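Long-range contacts in putative phophotriesterase (Proteus mirabilis, PDB 3RHG), which probably hydrolyses ester bonds as a zinc-dependent member of the phosphotriesterase family, with two divalent metal ions bound in each subunit: residues H229-G234 against D253-D258; L291-F296 against F311-F316. All coordinates share one frame; numbering follows the deposited sequence.

Contact 1 of 2, residues H229-G234 against D253-D258. With ZN (zinc ion), chain C; BEZ (benzoic acid), chain D.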
ATOM      1  N   HIS A 229      -8.481 -16.732  -1.029  1.00 15.91           N
ATOM      2  CA  HIS A 229      -8.615 -15.563  -0.184  1.00 15.52           C
ATOM      3  C   HIS A 229      -8.416 -15.921   1.294  1.00 15.59           C
ATOM      4  O   HIS A 229      -9.149 -15.470   2.180  1.00 18.14           O
ATOM      5  CB  HIS A 229      -9.982 -14.905  -0.413  1.00 16.07           C
ATOM      6  CG  HIS A 229     -10.373 -14.802  -1.853  1.00 18.74           C
ATOM      7  ND1 HIS A 229      -9.466 -14.522  -2.853  1.00 20.14           N
ATOM      8  CD2 HIS A 229     -11.574 -14.934  -2.466  1.00 19.03           C
ATOM      9  CE1 HIS A 229     -10.081 -14.514  -4.023  1.00 18.72           C
ATOM     10  NE2 HIS A 229     -11.365 -14.743  -3.818  1.00 17.97           N
ATOM     11  N   SER A 230      -7.404 -16.739   1.559  1.00 16.22           N
ATOM     12  CA  SER A 230      -7.041 -17.039   2.927  1.00 15.33           C
ATOM     13  C   SER A 230      -6.277 -15.864   3.551  1.00 15.74           C
ATOM     14  O   SER A 230      -6.096 -15.833   4.771  1.00 18.06           O
ATOM     15  CB  SER A 230      -6.177 -18.311   2.971  1.00 17.58           C
ATOM     16  OG  SER A 230      -6.910 -19.447   2.514  1.00 17.93           O
ATOM     17  N   ASP A 231      -5.832 -14.907   2.726  1.00 17.11           N
ATOM     18  CA  ASP A 231      -4.937 -13.848   3.213  1.00 18.33           C
ATOM     19  C   ASP A 231      -5.499 -13.088   4.427  1.00 19.43           C
ATOM     20  O   ASP A 231      -4.777 -12.858   5.394  1.00 18.83           O
ATOM     21  CB  ASP A 231      -4.555 -12.844   2.103  1.00 17.96           C
ATOM     22  CG  ASP A 231      -4.258 -13.519   0.760  1.00 17.71           C
ATOM     23  OD1 ASP A 231      -3.188 -13.216   0.190  1.00 18.69           O
ATOM     24  OD2 ASP A 231      -5.087 -14.339   0.277  1.00 17.80           O
ATOM     25  N   PRO A 232      -6.787 -12.679   4.385  1.00 17.96           N
ATOM     26  CA  PRO A 232      -7.242 -11.845   5.506  1.00 19.57           C
ATOM     27  C   PRO A 232      -7.418 -12.601   6.818  1.00 20.05           C
ATOM     28  O   PRO A 232      -7.705 -11.965   7.841  1.00 23.15           O
ATOM     29  CB  PRO A 232      -8.595 -11.285   5.011  1.00 19.40           C
ATOM     30  CG  PRO A 232      -8.531 -11.412   3.498  1.00 17.28           C
ATOM     31  CD  PRO A 232      -7.796 -12.732   3.307  1.00 18.65           C
ATOM     32  N   SER A 233      -7.274 -13.932   6.800  1.00 17.75           N
ATOM     33  CA  SER A 233      -7.277 -14.689   8.050  1.00 18.16           C
ATOM     34  C   SER A 233      -5.867 -15.063   8.506  1.00 19.37           C
ATOM     35  O   SER A 233      -5.694 -15.888   9.404  1.00 21.66           O
ATOM     36  CB  SER A 233      -8.193 -15.913   7.987  1.00 18.96           C
ATOM     37  OG  SER A 233      -7.804 -16.828   6.967  1.00 18.99           O
ATOM     38  N   GLY A 234      -4.867 -14.410   7.921  1.00 20.03           N
ATOM     39  CA  GLY A 234      -3.466 -14.807   8.178  1.00 19.22           C
ATOM     40  C   GLY A 234      -3.036 -14.597   9.637  1.00 18.96           C
ATOM     41  O   GLY A 234      -2.113 -15.287  10.113  1.00 23.24           O
ATOM     42  N   ASP A 253      -3.878 -15.537  -2.183  1.00 17.60           N
ATOM     43  CA  ASP A 253      -3.937 -15.066  -3.555  1.00 18.02           C
ATOM     44  C   ASP A 253      -4.163 -13.550  -3.649  1.00 18.20           C
ATOM     45  O   ASP A 253      -4.502 -13.043  -4.724  1.00 19.64           O
ATOM     46  CB  ASP A 253      -5.047 -15.819  -4.313  1.00 18.66           C
ATOM     47  CG  ASP A 253      -6.340 -15.871  -3.538  1.00 16.23           C
ATOM     48  OD1 ASP A 253      -6.640 -14.867  -2.880  1.00 19.70           O
ATOM     49  OD2 ASP A 253      -7.026 -16.919  -3.540  1.00 17.29           O
ATOM     50  N   MET A 254      -3.931 -12.818  -2.554  1.00 17.09           N
ATOM     51  CA  MET A 254      -4.146 -11.358  -2.563  1.00 17.27           C
ATOM     52  C   MET A 254      -2.819 -10.658  -2.337  1.00 17.68           C
ATOM     53  O   MET A 254      -2.757  -9.539  -1.830  1.00 17.91           O
ATOM     54  CB  MET A 254      -5.171 -10.959  -1.507  1.00 19.64           C
ATOM     55  CG  MET A 254      -6.501 -11.642  -1.742  1.00 18.55           C
ATOM     56  SD  MET A 254      -7.620 -11.615  -0.315  1.00 21.60           S
ATOM     57  CE  MET A 254      -7.989  -9.876  -0.183  1.00 23.36           C
ATOM     58  N   ILE A 255      -1.736 -11.330  -2.726  1.00 17.34           N
ATOM     59  CA  ILE A 255      -0.420 -10.799  -2.404  1.00 18.81           C
ATOM     60  C   ILE A 255      -0.123  -9.607  -3.280  1.00 19.29           C
ATOM     61  O   ILE A 255      -0.101  -9.727  -4.510  1.00 19.83           O
ATOM     62  CB  ILE A 255       0.661 -11.906  -2.537  1.00 18.59           C
ATOM     63  CG1 ILE A 255       0.414 -12.974  -1.464  1.00 18.63           C
ATOM     64  CG2 ILE A 255       2.099 -11.319  -2.391  1.00 21.24           C
ATOM     65  CD1 ILE A 255       1.295 -14.206  -1.611  1.00 20.83           C
ATOM     66  N   GLY A 256       0.109  -8.455  -2.644  1.00 20.68           N
ATOM     67  CA  GLY A 256       0.284  -7.204  -3.364  1.00 22.11           C
ATOM     68  C   GLY A 256      -1.008  -6.568  -3.863  1.00 21.64           C
ATOM     69  O   GLY A 256      -0.972  -5.654  -4.708  1.00 21.50           O
ATOM     70  N   LEU A 257      -2.148  -6.992  -3.315  1.00 18.33           N
ATOM     71  CA  LEU A 257      -3.409  -6.405  -3.741  1.00 21.47           C
ATOM     72  C   LEU A 257      -3.457  -4.885  -3.400  1.00 26.14           C
ATOM     73  O   LEU A 257      -3.779  -4.036  -4.253  1.00 27.24           O
ATOM     74  CB  LEU A 257      -4.579  -7.204  -3.140  1.00 25.78           C
ATOM     75  CG  LEU A 257      -5.983  -6.634  -3.355  1.00 25.33           C
ATOM     76  CD1 LEU A 257      -6.295  -6.742  -4.798  1.00 29.75           C
ATOM     77  CD2 LEU A 257      -6.982  -7.389  -2.531  1.00 27.18           C
ATOM     78  N   ASP A 258      -3.115  -4.547  -2.167  1.00 26.96           N
ATOM     79  CA  ASP A 258      -2.876  -3.152  -1.752  1.00 24.05           C
ATOM     80  C   ASP A 258      -4.087  -2.258  -1.973  1.00 22.81           C
ATOM     81  O   ASP A 258      -3.949  -1.116  -2.440  1.00 28.58           O
ATOM     82  CB  ASP A 258      -1.667  -2.534  -2.469  1.00 26.28           C
ATOM     83  CG  ASP A 258      -0.328  -3.198  -2.103  1.00 26.02           C
ATOM     84  OD1 ASP A 258      -0.257  -4.105  -1.226  1.00 27.35           O
ATOM     85  OD2 ASP A 258       0.681  -2.783  -2.711  1.00 24.94           O
TER
HETATM   86 ZN    ZN C 368     -12.867 -14.719  -5.196  1.00 22.50          ZN
HETATM   87  C   BEZ D 369     -13.893 -10.027  -1.909  1.00 36.16           C
HETATM   88  O1  BEZ D 369     -14.359 -11.083  -1.429  1.00 38.65           O
HETATM   89  O2  BEZ D 369     -14.602  -8.993  -1.936  1.00 40.04           O
HETATM   90  C1  BEZ D 369     -12.499  -9.983  -2.449  1.00 28.24           C
HETATM   91  C2  BEZ D 369     -11.737 -11.148  -2.565  1.00 30.56           C
HETATM   92  C3  BEZ D 369     -10.445 -11.084  -3.086  1.00 29.17           C
HETATM   93  C4  BEZ D 369      -9.908  -9.862  -3.467  1.00 28.43           C
HETATM   94  C5  BEZ D 369     -10.667  -8.703  -3.336  1.00 27.32           C
HETATM   95  C6  BEZ D 369     -11.964  -8.754  -2.834  1.00 30.20           C

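Contact 2 of 2, residues L291-F296 against F311-F316. With ZN (zinc ion), chain B; BEZ (benzoic acid), chain D.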
ATOM      1  N   LEU A 291       0.298 -19.503  -3.642  1.00 16.60           N
ATOM      2  CA  LEU A 291       0.443 -18.037  -3.640  1.00 16.34           C
ATOM      3  C   LEU A 291       0.016 -17.462  -4.972  1.00 15.97           C
ATOM      4  O   LEU A 291       0.328 -18.026  -6.014  1.00 18.64           O
ATOM      5  CB  LEU A 291       1.920 -17.669  -3.487  1.00 17.90           C
ATOM      6  CG  LEU A 291       2.653 -18.282  -2.294  1.00 16.97           C
ATOM      7  CD1 LEU A 291       4.130 -17.891  -2.315  1.00 20.52           C
ATOM      8  CD2 LEU A 291       2.027 -17.920  -0.949  1.00 19.80           C
ATOM      9  N   SER A 292      -0.698 -16.331  -4.966  1.00 15.92           N
ATOM     10  CA  SER A 292      -1.042 -15.693  -6.229  1.00 17.79           C
ATOM     11  C   SER A 292      -1.398 -14.214  -5.961  1.00 18.88           C
ATOM     12  O   SER A 292      -1.303 -13.755  -4.805  1.00 17.65           O
ATOM     13  CB  SER A 292      -2.198 -16.456  -6.919  1.00 17.96           C
ATOM     14  OG  SER A 292      -1.934 -16.673  -8.311  1.00 19.10           O
ATOM     15  N   HIS A 293      -1.776 -13.478  -7.015  1.00 18.40           N
ATOM     16  CA  HIS A 293      -2.054 -12.034  -6.928  1.00 18.18           C
ATOM     17  C   HIS A 293      -3.550 -11.699  -6.990  1.00 17.23           C
ATOM     18  O   HIS A 293      -3.954 -10.622  -6.561  1.00 18.04           O
ATOM     19  CB  HIS A 293      -1.427 -11.298  -8.131  1.00 19.50           C
ATOM     20  CG  HIS A 293       0.032 -11.559  -8.331  1.00 19.55           C
ATOM     21  ND1 HIS A 293       0.491 -12.612  -9.098  1.00 19.15           N
ATOM     22  CD2 HIS A 293       1.135 -10.886  -7.906  1.00 20.55           C
ATOM     23  CE1 HIS A 293       1.818 -12.583  -9.131  1.00 18.39           C
ATOM     24  NE2 HIS A 293       2.235 -11.546  -8.420  1.00 20.80           N
ATOM     25  N   ASP A 294      -4.344 -12.578  -7.606  1.00 15.77           N
ATOM     26  CA  ASP A 294      -5.757 -12.272  -7.870  1.00 16.77           C
ATOM     27  C   ASP A 294      -5.943 -10.975  -8.629  1.00 16.15           C
ATOM     28  O   ASP A 294      -6.846 -10.201  -8.304  1.00 18.27           O
ATOM     29  CB  ASP A 294      -6.604 -12.276  -6.578  1.00 20.25           C
ATOM     30  CG  ASP A 294      -8.088 -12.394  -6.859  1.00 18.73           C
ATOM     31  OD1 ASP A 294      -8.444 -12.942  -7.935  1.00 20.52           O
ATOM     32  OD2 ASP A 294      -8.918 -11.926  -6.016  1.00 20.40           O
ATOM     33  N   VAL A 295      -5.110 -10.723  -9.637  1.00 17.33           N
ATOM     34  CA  VAL A 295      -5.346  -9.570 -10.514  1.00 18.40           C
ATOM     35  C   VAL A 295      -6.783  -9.665 -11.030  1.00 19.43           C
ATOM     36  O   VAL A 295      -7.161 -10.678 -11.612  1.00 20.06           O
ATOM     37  CB  VAL A 295      -4.352  -9.515 -11.692  1.00 19.31           C
ATOM     38  CG1 VAL A 295      -4.789  -8.455 -12.729  1.00 23.63           C
ATOM     39  CG2 VAL A 295      -2.945  -9.221 -11.175  1.00 20.61           C
ATOM     40  N   PHE A 296      -7.589  -8.623 -10.815  1.00 19.86           N
ATOM     41  CA  PHE A 296      -8.973  -8.674 -11.266  1.00 18.31           C
ATOM     42  C   PHE A 296      -9.531  -7.295 -11.570  1.00 20.20           C
ATOM     43  O   PHE A 296     -10.706  -7.173 -11.930  1.00 21.47           O
ATOM     44  CB  PHE A 296      -9.869  -9.425 -10.262  1.00 20.92           C
ATOM     45  CG  PHE A 296     -10.320  -8.605  -9.057  1.00 19.60           C
ATOM     46  CD1 PHE A 296     -11.625  -8.113  -8.997  1.00 21.21           C
ATOM     47  CD2 PHE A 296      -9.462  -8.378  -7.968  1.00 19.03           C
ATOM     48  CE1 PHE A 296     -12.073  -7.360  -7.888  1.00 20.30           C
ATOM     49  CE2 PHE A 296      -9.884  -7.636  -6.842  1.00 20.25           C
ATOM     50  CZ  PHE A 296     -11.196  -7.145  -6.794  1.00 21.29           C
ATOM     51  N   PHE A 311       5.016  -9.920  -9.162  1.00 20.69           N
ATOM     52  CA  PHE A 311       5.278  -9.543  -7.778  1.00 21.28           C
ATOM     53  C   PHE A 311       5.523 -10.734  -6.830  1.00 20.65           C
ATOM     54  O   PHE A 311       6.478 -10.745  -6.035  1.00 23.08           O
ATOM     55  CB  PHE A 311       4.135  -8.675  -7.251  1.00 20.58           C
ATOM     56  CG  PHE A 311       4.405  -8.111  -5.884  1.00 21.80           C
ATOM     57  CD1 PHE A 311       5.130  -6.931  -5.740  1.00 22.12           C
ATOM     58  CD2 PHE A 311       3.971  -8.776  -4.746  1.00 25.77           C
ATOM     59  CE1 PHE A 311       5.409  -6.408  -4.473  1.00 21.67           C
ATOM     60  CE2 PHE A 311       4.243  -8.269  -3.479  1.00 24.72           C
ATOM     61  CZ  PHE A 311       4.965  -7.080  -3.340  1.00 21.46           C
ATOM     62  N   VAL A 312       4.666 -11.742  -6.902  1.00 20.21           N
ATOM     63  CA  VAL A 312       4.839 -12.937  -6.052  1.00 19.78           C
ATOM     64  C   VAL A 312       6.198 -13.602  -6.268  1.00 20.90           C
ATOM     65  O   VAL A 312       6.976 -13.756  -5.317  1.00 22.19           O
ATOM     66  CB  VAL A 312       3.644 -13.918  -6.191  1.00 19.17           C
ATOM     67  CG1 VAL A 312       4.008 -15.326  -5.683  1.00 23.07           C
ATOM     68  CG2 VAL A 312       2.447 -13.380  -5.421  1.00 22.52           C
ATOM     69  N   PRO A 313       6.530 -13.991  -7.478  1.00 21.56           N
ATOM     70  CA  PRO A 313       7.818 -14.645  -7.681  1.00 23.14           C
ATOM     71  C   PRO A 313       9.030 -13.760  -7.441  1.00 24.68           C
ATOM     72  O   PRO A 313      10.046 -14.237  -7.047  1.00 31.17           O
ATOM     73  CB  PRO A 313       7.752 -15.175  -9.110  1.00 24.93           C
ATOM     74  CG  PRO A 313       6.611 -14.571  -9.718  1.00 29.01           C
ATOM     75  CD  PRO A 313       5.713 -13.997  -8.696  1.00 20.84           C
ATOM     76  N   ASN A 314       8.934 -12.499  -7.765  1.00 27.19           N
ATOM     77  CA  ASN A 314      10.059 -11.626  -7.644  1.00 26.17           C
ATOM     78  C   ASN A 314      10.234 -10.970  -6.277  1.00 25.76           C
ATOM     79  O   ASN A 314      11.287 -11.012  -5.749  1.00 32.16           O
ATOM     80  CB  ASN A 314       9.970 -10.566  -8.729  1.00 24.38           C
ATOM     81  CG  ASN A 314      11.298 -10.190  -9.289  1.00 26.76           C
ATOM     82  OD1 ASN A 314      12.293 -10.828  -9.042  1.00 31.38           O
ATOM     83  ND2 ASN A 314      11.313  -9.140 -10.040  1.00 27.16           N
ATOM     84  N   VAL A 315       9.193 -10.385  -5.716  1.00 23.82           N
ATOM     85  CA  VAL A 315       9.296  -9.703  -4.441  1.00 24.12           C
ATOM     86  C   VAL A 315       8.882 -10.527  -3.238  1.00 22.42           C
ATOM     87  O   VAL A 315       9.602 -10.626  -2.284  1.00 24.96           O
ATOM     88  CB  VAL A 315       8.469  -8.429  -4.449  1.00 26.90           C
ATOM     89  CG1 VAL A 315       8.467  -7.776  -3.099  1.00 23.78           C
ATOM     90  CG2 VAL A 315       9.004  -7.506  -5.505  1.00 30.06           C
ATOM     91  N   PHE A 316       7.732 -11.161  -3.314  1.00 19.92           N
ATOM     92  CA  PHE A 316       7.276 -11.940  -2.153  1.00 18.75           C
ATOM     93  C   PHE A 316       8.282 -13.052  -1.766  1.00 20.67           C
ATOM     94  O   PHE A 316       8.584 -13.227  -0.576  1.00 22.11           O
ATOM     95  CB  PHE A 316       5.884 -12.528  -2.389  1.00 20.93           C
ATOM     96  CG  PHE A 316       5.276 -13.124  -1.154  1.00 18.41           C
ATOM     97  CD1 PHE A 316       4.694 -12.299  -0.197  1.00 21.28           C
ATOM     98  CD2 PHE A 316       5.274 -14.509  -0.954  1.00 20.77           C
ATOM     99  CE1 PHE A 316       4.123 -12.828   0.967  1.00 20.56           C
ATOM    100  CE2 PHE A 316       4.701 -15.068   0.211  1.00 18.40           C
ATOM    101  CZ  PHE A 316       4.101 -14.207   1.172  1.00 20.12           C
TER
HETATM  102 ZN    ZN B 367     -10.325 -14.348  -8.124  1.00 21.10          ZN
HETATM  103  C   BEZ D 369     -13.893 -10.027  -1.909  1.00 36.16           C
HETATM  104  O1  BEZ D 369     -14.359 -11.083  -1.429  1.00 38.65           O
HETATM  105  O2  BEZ D 369     -14.602  -8.993  -1.936  1.00 40.04           O
HETATM  106  C1  BEZ D 369     -12.499  -9.983  -2.449  1.00 28.24           C
HETATM  107  C2  BEZ D 369     -11.737 -11.148  -2.565  1.00 30.56           C
HETATM  108  C3  BEZ D 369     -10.445 -11.084  -3.086  1.00 29.17           C
HETATM  109  C4  BEZ D 369      -9.908  -9.862  -3.467  1.00 28.43           C
HETATM  110  C5  BEZ D 369     -10.667  -8.703  -3.336  1.00 27.32           C
HETATM  111  C6  BEZ D 369     -11.964  -8.754  -2.834  1.00 30.20           C

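Contact 1 of 2, residues H229-G234 against D253-D258
His229 is bound at one ring nitrogen by the carboxylate of Asp253 and binds a zinc ion through the other. His229 NE2 lies 2.0 Å from the zinc. His229 ND1 donates to Asp253 OD1 at 2.8 Å, so both ring nitrogens are used. The backbone N of His229 donates to Asp253 OD2 at 2.9 Å. One carboxylate therefore takes both N-H groups of one residue, each on its syn side. The ring and carboxylate planes stand 70° apart, and the ring N-H meets OD1 34° out of the carboxylate plane. Asp253 CG sits between its own backbone N and carbonyl carbon (chi1 47°), which brings the acid to the histidine.

An edge of the benzoic acid ring points onto one face of the His229 ring, BEZ C3 3.6 Å from His229 CE1, with the two planes nearly perpendicular. Met254 bends near its sulfur, and its CE touches BEZ C4 while its SD rests 3.8 Å from Pro232 CD. Leu257 CD2 also reaches the benzoic acid ring.

Asp231 forms the next shell. Its OD1 accepts from Met254 N at 2.9 Å, from above the carboxylate plane. A weak bond from Asp253 N reaches Asp231 OD2. Asp231 thus holds Met254 N firmly and Asp253 N only weakly; these two residues serve the ligand and the histidine. Met254 to Leu257 then form a type II beta turn.

Glu166 and His199 share the zinc with His229. The contact joins the loops after strands 225-227 and 249-252, at the C-terminal end of the barrel strands. Asp253 fixes the rotation of the imidazole and leaves NE2 for the metal. The carboxylate would probably also polarise the ring and make it a stronger zinc ligand.

Contact 2 of 2, residues L291-F296 against F311-F316
His293 NE2 accepts a hydrogen bond from Val312 N at 2.9 Å, almost straight at 168°. The donor lies 30° out of the ring plane. The same valine also lies against one face of the ring, toward its rim: Val312 CG2 makes a CH-pi contact, 3.8 Å from the centroid. Its other methyl, CG1, is anti to the backbone N (chi1 162°) and meets Leu291 CB at 3.8 Å. Leu291 CD1 touches Phe316 CD2, and these two side chains cross at about a right angle. This is the buried, close-packed part.

Pro313 makes the looser, partly exposed margin, with its CD 4.2 Å from His293 CE1. Further along the loop, residues 294-296 turn from the helix contact to the active site. Asp294 OD1 binds, at 2.4 Å, a zinc ion that it shares with His23, His25 and Glu166. Phe296 CE2 lies 3.7 Å from BEZ C5.

Strand 289-291 leads into the loop, and helix 311-322 packs over its start. Glu24 bonds to Ser292 OG and His293 N from the end of strand 19-24. Helix 270-282 flanks Phe311 and Phe316, and Trp56 of the second subunit packs on Phe311.

How the contacts relate
The two contacts lie about 10 Å apart, centre to centre, and follow one another along the chain without interleaving. Contact 1 joins the loops after strands 225-227 and 249-252. Contact 2 joins the loop after the next strand, 289-291, to helix 311-322. These are the last three strands of the eight-stranded parallel barrel of this family. The contacts touch directly. Ile255 N probably bonds to Ser292 O at 3.2 Å, and Ile255 CG2 packs on Phe316 CD1. Each supplies a ligand to a different zinc ion, and both touch benzoic acid, so together they supply part of the two-metal active site and its ligand pocket.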